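Local coordinates for protein carboxypeptidase A (Helicoverpa armigera, PDB 1JQG) that probably acts as a zinc-dependent metallocarboxypeptidase, captured here as its proenzyme with the activation segment still attached, at residues Ser114-Asp119 with Glu125-Tyr130; Arg238-Met243 with Leu247-Asp252; Pro322-Gln327 with Tyr369-Ala374. All coordinates share one frame; numbering follows the deposited sequence.

In chain order, interaction 1 folds the connection after helix 92-108 back onto helix 124-137, which precedes the first strand of the mixed sheet. Interaction 2 joins two parts of the long loop between helices 221-228 and 283-294, and interaction 3 sets the turn before helix 325-340 against helix 366-373, beside strand 377-383 of that sheet. Their centres lie about 30 to 34 Å apart; at nearest atoms interaction 2 comes within about 12 Å of each of the others, while interactions 1 and 3 stay about 21 Å apart. They thus belong to separate parts of one chain, each about 19 to 20 Å from its centre, interaction 2 being linked through Asp252 to the zinc ligand His181.

Interaction 1 (Ser114-Asp119 with Glu125-Tyr130); sequences SRLSFD and EEVDAY
Leu116 and Tyr130 meet because the leucine turns CG beside its own backbone N (chi1 -65°) while the tyrosine swings its ring opposite the backbone N (chi1 175°). The motif is a loop packed on a helix: residues 114-119 belong to the connection between helices 92-108 and 124-137 and fold back over the latter, which precedes edge strand 142-149 of the mixed sheet. Leu116 lies over one face of the Tyr130 ring in a CH-pi contact, with CG 3.9 Å from the ring centroid and displaced toward the rim. Its CD1 branch continues past the CB end of the ring, 3.6 Å from Tyr130 CD2, and reaches Val127, where CD1 is 4.3 Å from CG2. The edge of the ring is met differently, by backbone: Ser114 O lies near the ring plane, 3.1 Å from Tyr130 CE1. Leucine over the face and a peptide group at the rim probably limit how far the ring can turn. Outside the pair, helix 187-200 takes up both Val127, through Leu188, and Tyr130, through Ile200, so this side of helix 124-137 is buried between loop and helix. An alanine in place of Tyr130 is likely to leave Leu116 without the surface it rests on and open a gap between the loop and the helix, with the phenolic link to the loop backbone lost as well. That link runs through one water, which donates to Leu116 O at 3.2 Å and is hydrogen-bonded to Tyr130 OH at 2.8 Å.

Interaction 2 (Arg238-Met243 with Leu247-Asp252); sequences RATGYM and LCMGVD
Met249 sets its terminal methyl over one face of the Arg238 guanidinium, CE 3.6 Å above the centre of its plane. Both chains bend to achieve this, the arginine at chi2 and chi3 and the methionine at chi3 (-87°). Thr240 runs alongside the methionine and puts CG2 3.7 Å from Met249 CE. At the other end of the contact Met243 brings its sulfur to Leu247 and Cys248, with SD 3.4 Å from Leu247 CB. Next to the Met249 group the backbones are joined by a hydrogen bond from Gly250 N to Ala239 O (3.0 Å, N-H...O 161°), in the carbonyl plane on a lone pair. Between that bond and Met243 stands a water, accepting from Tyr242 N at 2.7 Å and donating to Cys248 O at 2.8 Å. Tyr242 crosses Val251 at about a right angle, CE1 to CG2 3.6 Å.

Further out, Glu282 holds the Tyr242 hydroxyl, Arg277 makes a cation-pi contact with the Tyr242 ring, and Arg238 makes one with the ring of Trp234. This is loop-on-loop packing within the long connection between helices 221-228 and 283-294 of the zinc carboxypeptidase domain; a disulfide ties Cys248 to Cys270, and Asp252 is hydrogen-bonded to the zinc ligand His181. Thioether and apolar packing specifies little direction, whereas the Gly250-Ala239 bond and the water bridge set the backbone spacing.

Interaction 3 (Pro322-Gln327 with Tyr369-Ala374); sequences PSNALQ and YAMQAA
A small surface contact, carried by a single methionine, links the turn that leads into helix 325-340 with helix 366-373. The segments bury only 93 Å² between them, and their closest CA atoms, those of Pro322 and Met371, stay 9.1 Å apart, so the contact is made by side chains alone. Met371 points its CG opposite the backbone N (chi1 176°) and then bends at chi2 and chi3, which delivers the CE methyl to two residues of the turn. One is Pro322, whose CB lies 4.2 Å from Met371 CE, an apolar touch against the pyrrolidine ring. The other is Asn324, which approaches from the opposite direction and sets its amide group against the same methyl, with CG 4.1 Å from Met371 CE. No hydrogen bond crosses the contact, and the methyl meets the amide through van der Waals packing. The two residues are brought together by a type I turn from Pro322 to Ala325, closed by a weak hydrogen bond from Ala325 N to Pro322 O (3.2 Å); Asn324 occupies the N-cap position of the helix that follows, without a capping bond from its side chain. Met371 itself sits on a regular helix, where Ala373 N bonds to Tyr369 O at 2.8 Å.

Leu328 of helix 325-340 touches both Pro322 and Met371, while strand 377-383 borders the contact, Phe377 touching Asn324 and Ser378 touching Met371. Both helices flank the mixed eight-stranded sheet, and helices packed round such a sheet are the alpha/beta architecture of M14 zinc carboxypeptidases.

Interaction 1 (Ser114-Asp119 with Glu125-Tyr130)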
loop_
_atom_site.group_PDB
_atom_site.type_symbol
_atom_site.label_atom_id
_atom_site.label_comp_id
_atom_site.label_asym_id
_atom_site.label_seq_id
_atom_site.Cartn_x
_atom_site.Cartn_y
_atom_site.Cartn_z
ATOM N N SER A 114 11.702 12.121 -18.488
ATOM C CA SER A 114 11.044 11.172 -19.378
ATOM C C SER A 114 11.325 9.714 -19.007
ATOM O O SER A 114 10.671 8.791 -19.527
ATOM C CB SER A 114 11.421 11.377 -20.857
ATOM O OG SER A 114 12.800 11.249 -21.203
ATOM N N ARG A 115 12.362 9.456 -18.215
ATOM C CA ARG A 115 12.773 8.134 -17.805
ATOM C C ARG A 115 13.174 8.071 -16.337
ATOM O O ARG A 115 14.297 8.389 -15.951
ATOM C CB ARG A 115 13.921 7.613 -18.673
ATOM C CG ARG A 115 13.670 7.415 -20.149
ATOM C CD ARG A 115 12.696 6.300 -20.489
ATOM N NE ARG A 115 12.067 6.572 -21.824
ATOM C CZ ARG A 115 12.520 5.922 -22.885
ATOM N NH1 ARG A 115 13.534 5.044 -22.741
ATOM N NH2 ARG A 115 11.975 6.128 -24.075
ATOM N N LEU A 116 12.260 7.661 -15.471
ATOM C CA LEU A 116 12.526 7.460 -14.054
ATOM C C LEU A 116 13.286 6.164 -13.821
ATOM O O LEU A 116 12.789 5.119 -14.198
ATOM C CB LEU A 116 11.222 7.454 -13.265
ATOM C CG LEU A 116 10.411 8.758 -13.229
ATOM C CD1 LEU A 116 9.230 8.615 -12.291
ATOM C CD2 LEU A 116 11.170 10.013 -12.795
ATOM N N SER A 117 14.474 6.244 -13.230
ATOM C CA SER A 117 15.312 5.094 -12.942
ATOM C C SER A 117 14.826 4.339 -11.711
ATOM O O SER A 117 13.936 4.818 -11.002
ATOM C CB SER A 117 16.755 5.572 -12.747
ATOM O OG SER A 117 17.332 5.985 -13.984
ATOM N N PHE A 118 15.452 3.172 -11.446
ATOM C CA PHE A 118 15.112 2.414 -10.250
ATOM C C PHE A 118 16.254 2.431 -9.230
ATOM O O PHE A 118 16.471 1.483 -8.479
ATOM C CB PHE A 118 14.707 0.991 -10.589
ATOM C CG PHE A 118 13.584 0.910 -11.576
ATOM C CD1 PHE A 118 13.782 0.779 -12.927
ATOM C CD2 PHE A 118 12.280 0.996 -11.072
ATOM C CE1 PHE A 118 12.698 0.728 -13.792
ATOM C CE2 PHE A 118 11.198 0.941 -11.930
ATOM C CZ PHE A 118 11.409 0.808 -13.287
ATOM N N ASP A 119 16.924 3.592 -9.113
ATOM C CA ASP A 119 17.995 3.734 -8.127
ATOM C C ASP A 119 17.734 4.868 -7.128
ATOM O O ASP A 119 18.611 5.300 -6.351
ATOM C CB ASP A 119 19.331 3.941 -8.839
ATOM C CG ASP A 119 19.341 5.217 -9.674
ATOM O OD1 ASP A 119 20.448 5.619 -10.039
ATOM O OD2 ASP A 119 18.274 5.812 -9.959
ATOM N N GLU A 125 5.778 15.206 -7.734
ATOM C CA GLU A 125 5.982 16.087 -8.886
ATOM C C GLU A 125 6.689 15.359 -10.025
ATOM O O GLU A 125 6.303 15.569 -11.160
ATOM C CB GLU A 125 6.781 17.327 -8.479
ATOM C CG GLU A 125 6.130 18.220 -7.457
ATOM C CD GLU A 125 6.122 17.693 -6.030
ATOM O OE1 GLU A 125 6.934 16.772 -5.763
ATOM O OE2 GLU A 125 5.312 18.202 -5.210
ATOM N N GLU A 126 7.715 14.554 -9.703
ATOM C CA GLU A 126 8.478 13.834 -10.694
ATOM C C GLU A 126 7.645 12.749 -11.364
ATOM O O GLU A 126 7.693 12.570 -12.566
ATOM C CB GLU A 126 9.769 13.197 -10.141
ATOM C CG GLU A 126 10.661 14.202 -9.415
ATOM C CD GLU A 126 11.919 13.575 -8.868
ATOM O OE1 GLU A 126 12.877 13.411 -9.664
ATOM O OE2 GLU A 126 11.938 13.246 -7.663
ATOM N N VAL A 127 6.771 12.098 -10.609
ATOM C CA VAL A 127 5.873 11.056 -11.127
ATOM C C VAL A 127 4.801 11.687 -12.001
ATOM O O VAL A 127 4.463 11.234 -13.066
ATOM C CB VAL A 127 5.229 10.213 -10.023
ATOM C CG1 VAL A 127 4.219 9.217 -10.610
ATOM C CG2 VAL A 127 6.286 9.466 -9.233
ATOM N N ASP A 128 4.282 12.824 -11.550
ATOM C CA ASP A 128 3.260 13.565 -12.277
ATOM C C ASP A 128 3.784 14.020 -13.632
ATOM O O ASP A 128 3.095 14.005 -14.660
ATOM C CB ASP A 128 2.820 14.776 -11.461
ATOM C CG ASP A 128 1.694 15.526 -12.108
ATOM O OD1 ASP A 128 2.070 16.511 -12.762
ATOM O OD2 ASP A 128 0.512 15.121 -11.956
ATOM N N ALA A 129 5.014 14.534 -13.657
ATOM C CA ALA A 129 5.622 15.001 -14.910
ATOM C C ALA A 129 5.922 13.830 -15.836
ATOM O O ALA A 129 5.742 13.896 -17.044
ATOM C CB ALA A 129 6.906 15.782 -14.704
ATOM N N TYR A 130 6.427 12.737 -15.267
ATOM C CA TYR A 130 6.789 11.534 -15.983
ATOM C C TYR A 130 5.597 10.960 -16.752
ATOM O O TYR A 130 5.751 10.628 -17.923
ATOM C CB TYR A 130 7.332 10.486 -15.014
ATOM C CG TYR A 130 7.635 9.116 -15.611
ATOM C CD1 TYR A 130 8.503 8.994 -16.694
ATOM C CD2 TYR A 130 7.065 7.969 -15.088
ATOM C CE1 TYR A 130 8.822 7.755 -17.213
ATOM C CE2 TYR A 130 7.334 6.723 -15.625
ATOM C CZ TYR A 130 8.241 6.624 -16.675
ATOM O OH TYR A 130 8.504 5.369 -17.136
HETATM O O HOH W 1 11.278 5.232 -17.025
#

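Interaction 2 (Arg238-Met243 with Leu247-Asp252)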
loop_
_atom_site.group_PDB
_atom_site.type_symbol
_atom_site.label_atom_id
_atom_site.label_comp_id
_atom_site.label_asym_id
_atom_site.label_seq_id
_atom_site.Cartn_x
_atom_site.Cartn_y
_atom_site.Cartn_z
ATOM N N ARG A 238 -4.656 14.428 4.001
ATOM C CA ARG A 238 -4.463 15.673 4.756
ATOM C C ARG A 238 -5.749 16.474 4.947
ATOM O O ARG A 238 -5.791 17.698 4.748
ATOM C CB ARG A 238 -3.376 16.492 4.042
ATOM C CG ARG A 238 -2.010 15.853 4.020
ATOM C CD ARG A 238 -1.386 15.673 5.403
ATOM N NE ARG A 238 -0.973 16.963 5.960
ATOM C CZ ARG A 238 -0.653 17.153 7.236
ATOM N NH1 ARG A 238 -0.690 16.152 8.118
ATOM N NH2 ARG A 238 -0.316 18.397 7.555
ATOM N N ALA A 239 -6.839 15.790 5.246
ATOM C CA ALA A 239 -8.153 16.443 5.343
ATOM C C ALA A 239 -8.339 17.178 6.663
ATOM O O ALA A 239 -8.078 16.625 7.745
ATOM C CB ALA A 239 -9.296 15.447 5.153
ATOM N N THR A 240 -8.814 18.419 6.536
ATOM C CA THR A 240 -9.053 19.262 7.736
ATOM C C THR A 240 -10.545 19.342 7.996
ATOM O O THR A 240 -11.359 18.656 7.366
ATOM C CB THR A 240 -8.486 20.662 7.557
ATOM O OG1 THR A 240 -8.934 21.218 6.318
ATOM C CG2 THR A 240 -6.971 20.684 7.485
ATOM N N GLY A 241 -10.954 20.171 8.973
ATOM C CA GLY A 241 -12.375 20.351 9.263
ATOM C C GLY A 241 -12.949 19.191 10.040
ATOM O O GLY A 241 -14.172 19.004 10.067
ATOM N N TYR A 242 -12.116 18.380 10.695
ATOM C CA TYR A 242 -12.591 17.243 11.467
ATOM C C TYR A 242 -12.368 17.442 12.969
ATOM O O TYR A 242 -12.981 16.692 13.713
ATOM C CB TYR A 242 -11.859 15.955 11.117
ATOM C CG TYR A 242 -12.376 15.234 9.905
ATOM C CD1 TYR A 242 -11.767 15.293 8.659
ATOM C CD2 TYR A 242 -13.540 14.473 10.044
ATOM C CE1 TYR A 242 -12.325 14.590 7.597
ATOM C CE2 TYR A 242 -14.074 13.762 8.990
ATOM C CZ TYR A 242 -13.465 13.827 7.754
ATOM O OH TYR A 242 -13.972 13.153 6.645
ATOM N N MET A 243 -11.790 18.567 13.378
ATOM C CA MET A 243 -11.573 18.881 14.782
ATOM C C MET A 243 -11.291 20.363 14.935
ATOM O O MET A 243 -10.677 21.042 14.102
ATOM C CB MET A 243 -10.433 18.043 15.343
ATOM C CG MET A 243 -10.089 18.310 16.782
ATOM S SD MET A 243 -8.732 17.308 17.397
ATOM C CE MET A 243 -9.774 15.913 17.897
ATOM N N LEU A 247 -6.421 20.214 15.507
ATOM C CA LEU A 247 -5.408 19.580 16.350
ATOM C C LEU A 247 -5.020 18.230 15.729
ATOM O O LEU A 247 -3.858 17.889 15.601
ATOM C CB LEU A 247 -5.973 19.344 17.751
ATOM C CG LEU A 247 -4.989 19.037 18.873
ATOM C CD1 LEU A 247 -4.235 20.331 19.188
ATOM C CD2 LEU A 247 -5.711 18.561 20.114
ATOM N N CYS A 248 -6.029 17.449 15.345
ATOM C CA CYS A 248 -5.855 16.181 14.669
ATOM C C CYS A 248 -6.501 16.297 13.284
ATOM O O CYS A 248 -7.545 16.954 13.157
ATOM C CB CYS A 248 -6.499 15.064 15.462
ATOM S SG CYS A 248 -5.810 14.718 17.084
ATOM N N MET A 249 -5.891 15.674 12.282
ATOM C CA MET A 249 -6.428 15.705 10.935
ATOM C C MET A 249 -6.089 14.427 10.168
ATOM O O MET A 249 -5.350 13.570 10.619
ATOM C CB MET A 249 -5.906 16.909 10.160
ATOM C CG MET A 249 -4.422 17.138 10.073
ATOM S SD MET A 249 -3.884 18.822 9.654
ATOM C CE MET A 249 -3.908 18.702 7.868
ATOM N N GLY A 250 -6.695 14.287 8.972
ATOM C CA GLY A 250 -6.498 13.183 8.077
ATOM C C GLY A 250 -7.365 11.974 8.377
ATOM O O GLY A 250 -7.572 11.543 9.526
ATOM N N VAL A 251 -7.713 11.295 7.310
ATOM C CA VAL A 251 -8.534 10.111 7.271
ATOM C C VAL A 251 -7.727 8.955 6.658
ATOM O O VAL A 251 -6.936 9.157 5.742
ATOM C CB VAL A 251 -9.786 10.339 6.419
ATOM C CG1 VAL A 251 -10.473 9.008 6.142
ATOM C CG2 VAL A 251 -10.725 11.381 7.020
ATOM N N ASP A 252 -7.868 7.766 7.253
ATOM C CA ASP A 252 -7.246 6.568 6.693
ATOM C C ASP A 252 -8.059 6.152 5.457
ATOM O O ASP A 252 -9.177 5.642 5.563
ATOM C CB ASP A 252 -7.264 5.445 7.723
ATOM C CG ASP A 252 -6.505 4.206 7.292
ATOM O OD1 ASP A 252 -6.286 3.355 8.177
ATOM O OD2 ASP A 252 -6.140 4.104 6.088
HETATM O O HOH W 2 -9.517 18.201 11.544
#

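Interaction 3 (Pro322-Gln327 with Tyr369-Ala374)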
loop_
_atom_site.group_PDB
_atom_site.type_symbol
_atom_site.label_atom_id
_atom_site.label_comp_id
_atom_site.label_asym_id
_atom_site.label_seq_id
_atom_site.Cartn_x
_atom_site.Cartn_y
_atom_site.Cartn_z
ATOM N N PRO A 322 -15.751 -14.962 0.160
ATOM C CA PRO A 322 -16.563 -14.831 -1.045
ATOM C C PRO A 322 -16.817 -16.172 -1.699
ATOM O O PRO A 322 -16.076 -17.136 -1.427
ATOM C CB PRO A 322 -15.702 -13.934 -1.932
ATOM C CG PRO A 322 -14.304 -14.072 -1.490
ATOM C CD PRO A 322 -14.370 -14.476 -0.041
ATOM N N SER A 323 -17.717 -16.206 -2.673
ATOM C CA SER A 323 -18.086 -17.458 -3.355
ATOM C C SER A 323 -16.906 -18.121 -4.017
ATOM O O SER A 323 -16.792 -19.335 -4.024
ATOM C CB SER A 323 -19.186 -17.165 -4.390
ATOM O OG SER A 323 -20.165 -16.356 -3.720
ATOM N N ASN A 324 -16.029 -17.373 -4.664
ATOM C CA ASN A 324 -14.873 -17.907 -5.383
ATOM C C ASN A 324 -13.605 -17.925 -4.523
ATOM O O ASN A 324 -12.503 -17.704 -5.023
ATOM C CB ASN A 324 -14.666 -17.106 -6.659
ATOM C CG ASN A 324 -14.295 -15.639 -6.411
ATOM O OD1 ASN A 324 -13.622 -14.996 -7.224
ATOM N ND2 ASN A 324 -14.706 -15.078 -5.284
ATOM N N ALA A 325 -13.734 -18.226 -3.235
ATOM C CA ALA A 325 -12.636 -18.234 -2.304
ATOM C C ALA A 325 -11.523 -19.154 -2.767
ATOM O O ALA A 325 -10.316 -18.851 -2.736
ATOM C CB ALA A 325 -13.099 -18.627 -0.901
ATOM N N LEU A 326 -11.894 -20.363 -3.163
ATOM C CA LEU A 326 -10.908 -21.348 -3.613
ATOM C C LEU A 326 -10.099 -20.849 -4.805
ATOM O O LEU A 326 -8.883 -21.080 -4.876
ATOM C CB LEU A 326 -11.573 -22.676 -3.928
ATOM C CG LEU A 326 -12.467 -23.306 -2.854
ATOM C CD1 LEU A 326 -13.022 -24.639 -3.343
ATOM C CD2 LEU A 326 -11.708 -23.447 -1.545
ATOM N N GLN A 327 -10.764 -20.169 -5.731
ATOM C CA GLN A 327 -10.117 -19.577 -6.896
ATOM C C GLN A 327 -9.195 -18.413 -6.532
ATOM O O GLN A 327 -8.050 -18.345 -6.991
ATOM C CB GLN A 327 -11.159 -19.073 -7.887
ATOM C CG GLN A 327 -12.035 -20.160 -8.490
ATOM C CD GLN A 327 -13.063 -19.616 -9.473
ATOM O OE1 GLN A 327 -12.673 -19.088 -10.542
ATOM N NE2 GLN A 327 -14.354 -19.739 -9.135
ATOM N N TYR A 369 -13.908 -3.406 -1.679
ATOM C CA TYR A 369 -14.911 -2.680 -2.404
ATOM C C TYR A 369 -14.882 -3.042 -3.900
ATOM O O TYR A 369 -15.951 -3.319 -4.454
ATOM C CB TYR A 369 -14.802 -1.160 -2.210
ATOM C CG TYR A 369 -15.742 -0.362 -3.112
ATOM C CD1 TYR A 369 -17.058 -0.104 -2.735
ATOM C CD2 TYR A 369 -15.354 0.135 -4.343
ATOM C CE1 TYR A 369 -17.937 0.607 -3.516
ATOM C CE2 TYR A 369 -16.184 0.848 -5.169
ATOM C CZ TYR A 369 -17.485 1.079 -4.740
ATOM O OH TYR A 369 -18.316 1.791 -5.560
ATOM N N ALA A 370 -13.702 -3.087 -4.462
ATOM C CA ALA A 370 -13.475 -3.452 -5.842
ATOM C C ALA A 370 -14.003 -4.841 -6.179
ATOM O O ALA A 370 -14.599 -5.008 -7.231
ATOM C CB ALA A 370 -11.959 -3.507 -6.112
ATOM N N MET A 371 -13.810 -5.762 -5.242
ATOM C CA MET A 371 -14.376 -7.108 -5.294
ATOM C C MET A 371 -15.904 -7.100 -5.294
ATOM O O MET A 371 -16.524 -7.870 -6.008
ATOM C CB MET A 371 -13.866 -7.926 -4.105
ATOM C CG MET A 371 -14.482 -9.313 -4.047
ATOM S SD MET A 371 -13.242 -10.608 -4.204
ATOM C CE MET A 371 -14.295 -11.721 -5.180
ATOM N N GLN A 372 -16.496 -6.215 -4.519
ATOM C CA GLN A 372 -17.946 -6.112 -4.386
ATOM C C GLN A 372 -18.597 -5.425 -5.573
ATOM O O GLN A 372 -19.737 -5.687 -5.986
ATOM C CB GLN A 372 -18.288 -5.343 -3.110
ATOM C CG GLN A 372 -19.746 -5.034 -2.911
ATOM C CD GLN A 372 -20.029 -3.993 -1.850
ATOM O OE1 GLN A 372 -19.621 -2.834 -1.947
ATOM N NE2 GLN A 372 -20.755 -4.353 -0.792
ATOM N N ALA A 373 -17.904 -4.451 -6.164
ATOM C CA ALA A 373 -18.501 -3.745 -7.313
ATOM C C ALA A 373 -17.915 -4.056 -8.681
ATOM O O ALA A 373 -18.515 -3.503 -9.602
ATOM C CB ALA A 373 -18.433 -2.258 -7.018
ATOM N N ALA A 374 -16.886 -4.897 -8.821
ATOM C CA ALA A 374 -16.256 -5.065 -10.127
ATOM C C ALA A 374 -15.470 -6.345 -10.284
ATOM O O ALA A 374 -15.925 -7.230 -10.974
ATOM C CB ALA A 374 -15.338 -3.868 -10.443
#